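Local coordinates for protein UTP--glucose-1-phosphate uridylyltransferase (Acinetobacter baumannii, PDB 6KNL) that catalyses the formation of UDP-alpha-D-glucose and diphosphate from UTP and alpha-D-glucose 1-phosphate, at residues Q157-A162 with Y249-Q254. The protein carries 1 engineered substitution. Residues are numbered along the deposited sequence; the frame is centred on the assembly and turned at random.
Sequences QIMVEA and YRMQGQ
Strands 156-162 and 246-250 run parallel side by side in the mixed sheet of this GT-A-type nucleotidyltransferase domain, with Met-159 beside Tyr-249 and Val-160 beside Arg-250. Tyr-249 N donates to Ile-158 O, and Val-160 N donates to Tyr-249 O at 2.9 Å. The last bond of the ladder, Met-251 N to Val-160 O at 3.1 Å, is the straightest, with an angle of 165° at the hydrogen. Beyond it the chain of 249-254 leaves the sheet.

Met-159 and Tyr-249 share one face of the sheet, on the side of helix 142-153. Met-159 CG meets the edge of the tyrosine ring, near its plane, at 4.1 Å from Tyr-249 CD2. The ring's hydroxyl is hydrogen-bonded to Asp-142, which also takes the backbone N-H groups of Gln-252 and Gly-253. This one carboxylate thus ties the turn after the strand to the start of the helix. Gln-157 OE1 approaches Tyr-249 CB and is hydrogen-bonded to Ser-185.

The two methionines cross at about a right angle, with Met-159 SD 4.0 Å from Met-251 SD. The Met-251 chain starts with CG between its own N and carbonyl carbon (chi1 64°). This sets CG 3.5 Å from Val-160 O and brings the sulfur against Glu-161 CB.

Val-160 and Arg-250 lie on the other face, where both touch Leu-204 of strand 204-207. Val-160 CG2 lies 3.9 Å from Arg-250 CA. The Arg-250 chain runs extended to NE and lays the guanidinium by Ala-162 CB, 3.9 Å from NH2; NH1 is hydrogen-bonded to Pro-180 O. Ile-158, on strand 156-162, packs near Val-206, a UDP-glucose-binding residue. Glu-161 reaches out in an extended chain to strand 254-257, where OE2 is hydrogen-bonded to Thr-255 and OE1 lies 3.8 Å from Gln-254 CA.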
loop_
_atom_site.group_PDB
_atom_site.type_symbol
_atom_site.label_atom_id
_atom_site.label_comp_id
_atom_site.label_asym_id
_atom_site.label_seq_id
_atom_site.Cartn_x
_atom_site.Cartn_y
_atom_site.Cartn_z
ATOM N N GLN A 157 19.539 -25.376 -6.605
ATOM C CA GLN A 157 18.945 -24.630 -7.745
ATOM C C GLN A 157 18.967 -23.135 -7.429
ATOM O O GLN A 157 18.642 -22.754 -6.294
ATOM C CB GLN A 157 17.514 -25.081 -8.044
ATOM C CG GLN A 157 17.383 -26.535 -8.494
ATOM C CD GLN A 157 18.102 -26.862 -9.786
ATOM O OE1 GLN A 157 17.830 -26.296 -10.851
ATOM N NE2 GLN A 157 19.021 -27.811 -9.704
ATOM N N ILE A 158 19.345 -22.329 -8.417
ATOM C CA ILE A 158 19.402 -20.848 -8.301
ATOM C C ILE A 158 18.671 -20.261 -9.491
ATOM O O ILE A 158 19.176 -20.392 -10.603
ATOM C CB ILE A 158 20.858 -20.381 -8.222
ATOM C CG1 ILE A 158 21.531 -21.004 -6.995
ATOM C CG2 ILE A 158 20.928 -18.859 -8.252
ATOM C CD1 ILE A 158 22.737 -20.263 -6.500
ATOM N N MET A 159 17.513 -19.659 -9.246
ATOM C CA MET A 159 16.663 -19.135 -10.337
ATOM C C MET A 159 17.387 -17.946 -10.965
ATOM O O MET A 159 17.924 -17.102 -10.193
ATOM C CB MET A 159 15.272 -18.711 -9.861
ATOM C CG MET A 159 14.331 -18.388 -11.022
ATOM S SD MET A 159 12.630 -18.099 -10.550
ATOM C CE MET A 159 12.287 -19.645 -9.706
ATOM N N VAL A 160 17.388 -17.906 -12.302
ATOM C CA VAL A 160 18.072 -16.858 -13.106
ATOM C C VAL A 160 17.170 -16.426 -14.264
ATOM O O VAL A 160 16.257 -17.171 -14.644
ATOM C CB VAL A 160 19.451 -17.319 -13.614
ATOM C CG1 VAL A 160 20.330 -17.829 -12.481
ATOM C CG2 VAL A 160 19.335 -18.360 -14.718
ATOM N N GLU A 161 17.452 -15.243 -14.788
ATOM C CA GLU A 161 16.634 -14.531 -15.800
ATOM C C GLU A 161 17.589 -13.868 -16.785
ATOM O O GLU A 161 18.503 -13.158 -16.319
ATOM C CB GLU A 161 15.770 -13.475 -15.119
ATOM C CG GLU A 161 14.793 -12.779 -16.038
ATOM C CD GLU A 161 13.775 -11.965 -15.261
ATOM O OE1 GLU A 161 12.577 -11.976 -15.650
ATOM O OE2 GLU A 161 14.176 -11.350 -14.243
ATOM N N ALA A 162 17.415 -14.115 -18.080
ATOM C CA ALA A 162 18.224 -13.463 -19.132
ATOM C C ALA A 162 17.960 -11.954 -19.054
ATOM O O ALA A 162 16.782 -11.576 -18.920
ATOM C CB ALA A 162 17.880 -14.049 -20.481
ATOM N N TYR A 249 18.780 -22.537 -12.838
ATOM C CA TYR A 249 17.464 -22.772 -13.479
ATOM C C TYR A 249 16.991 -21.464 -14.119
ATOM O O TYR A 249 16.797 -20.477 -13.393
ATOM C CB TYR A 249 16.421 -23.266 -12.472
ATOM C CG TYR A 249 15.012 -23.203 -13.011
ATOM C CD1 TYR A 249 14.512 -24.195 -13.835
ATOM C CD2 TYR A 249 14.201 -22.109 -12.760
ATOM C CE1 TYR A 249 13.229 -24.122 -14.360
ATOM C CE2 TYR A 249 12.932 -22.007 -13.296
ATOM C CZ TYR A 249 12.439 -23.019 -14.096
ATOM O OH TYR A 249 11.178 -22.918 -14.608
ATOM N N ARG A 250 16.796 -21.474 -15.435
ATOM C CA ARG A 250 16.353 -20.292 -16.210
ATOM C C ARG A 250 14.826 -20.272 -16.244
ATOM O O ARG A 250 14.219 -21.223 -16.770
ATOM C CB ARG A 250 16.933 -20.319 -17.628
ATOM C CG ARG A 250 16.423 -19.211 -18.538
ATOM C CD ARG A 250 17.317 -19.010 -19.747
ATOM N NE ARG A 250 16.804 -17.956 -20.620
ATOM C CZ ARG A 250 16.864 -17.959 -21.951
ATOM N NH1 ARG A 250 17.413 -18.975 -22.595
ATOM N NH2 ARG A 250 16.354 -16.946 -22.635
ATOM N N MET A 251 14.235 -19.191 -15.751
ATOM C CA MET A 251 12.767 -19.092 -15.597
ATOM C C MET A 251 12.104 -18.847 -16.958
ATOM O O MET A 251 12.763 -18.300 -17.879
ATOM C CB MET A 251 12.396 -17.993 -14.601
ATOM C CG MET A 251 12.784 -16.599 -15.031
ATOM S SD MET A 251 12.627 -15.489 -13.628
ATOM C CE MET A 251 10.864 -15.180 -13.642
ATOM N N GLN A 252 10.840 -19.268 -17.042
ATOM C CA GLN A 252 9.940 -19.196 -18.223
ATOM C C GLN A 252 9.091 -17.918 -18.116
ATOM O O GLN A 252 8.763 -17.327 -19.165
ATOM C CB GLN A 252 9.157 -20.515 -18.296
ATOM C CG GLN A 252 7.740 -20.417 -18.851
ATOM C CD GLN A 252 6.690 -20.281 -17.772
ATOM O OE1 GLN A 252 6.725 -20.977 -16.757
ATOM N NE2 GLN A 252 5.738 -19.384 -17.994
ATOM N N GLY A 253 8.777 -17.493 -16.885
ATOM C CA GLY A 253 7.981 -16.285 -16.588
ATOM C C GLY A 253 8.851 -15.044 -16.463
ATOM O O GLY A 253 10.001 -15.087 -16.903
ATOM N N GLN A 254 8.325 -14.000 -15.820
ATOM C CA GLN A 254 8.867 -12.616 -15.817
ATOM C C GLN A 254 8.865 -12.091 -14.378
ATOM O O GLN A 254 7.900 -12.408 -13.668
ATOM C CB GLN A 254 7.999 -11.794 -16.771
ATOM C CG GLN A 254 8.094 -10.279 -16.610
ATOM C CD GLN A 254 7.172 -9.589 -17.588
ATOM O OE1 GLN A 254 7.564 -8.641 -18.280
ATOM N NE2 GLN A 254 5.944 -10.092 -17.673
#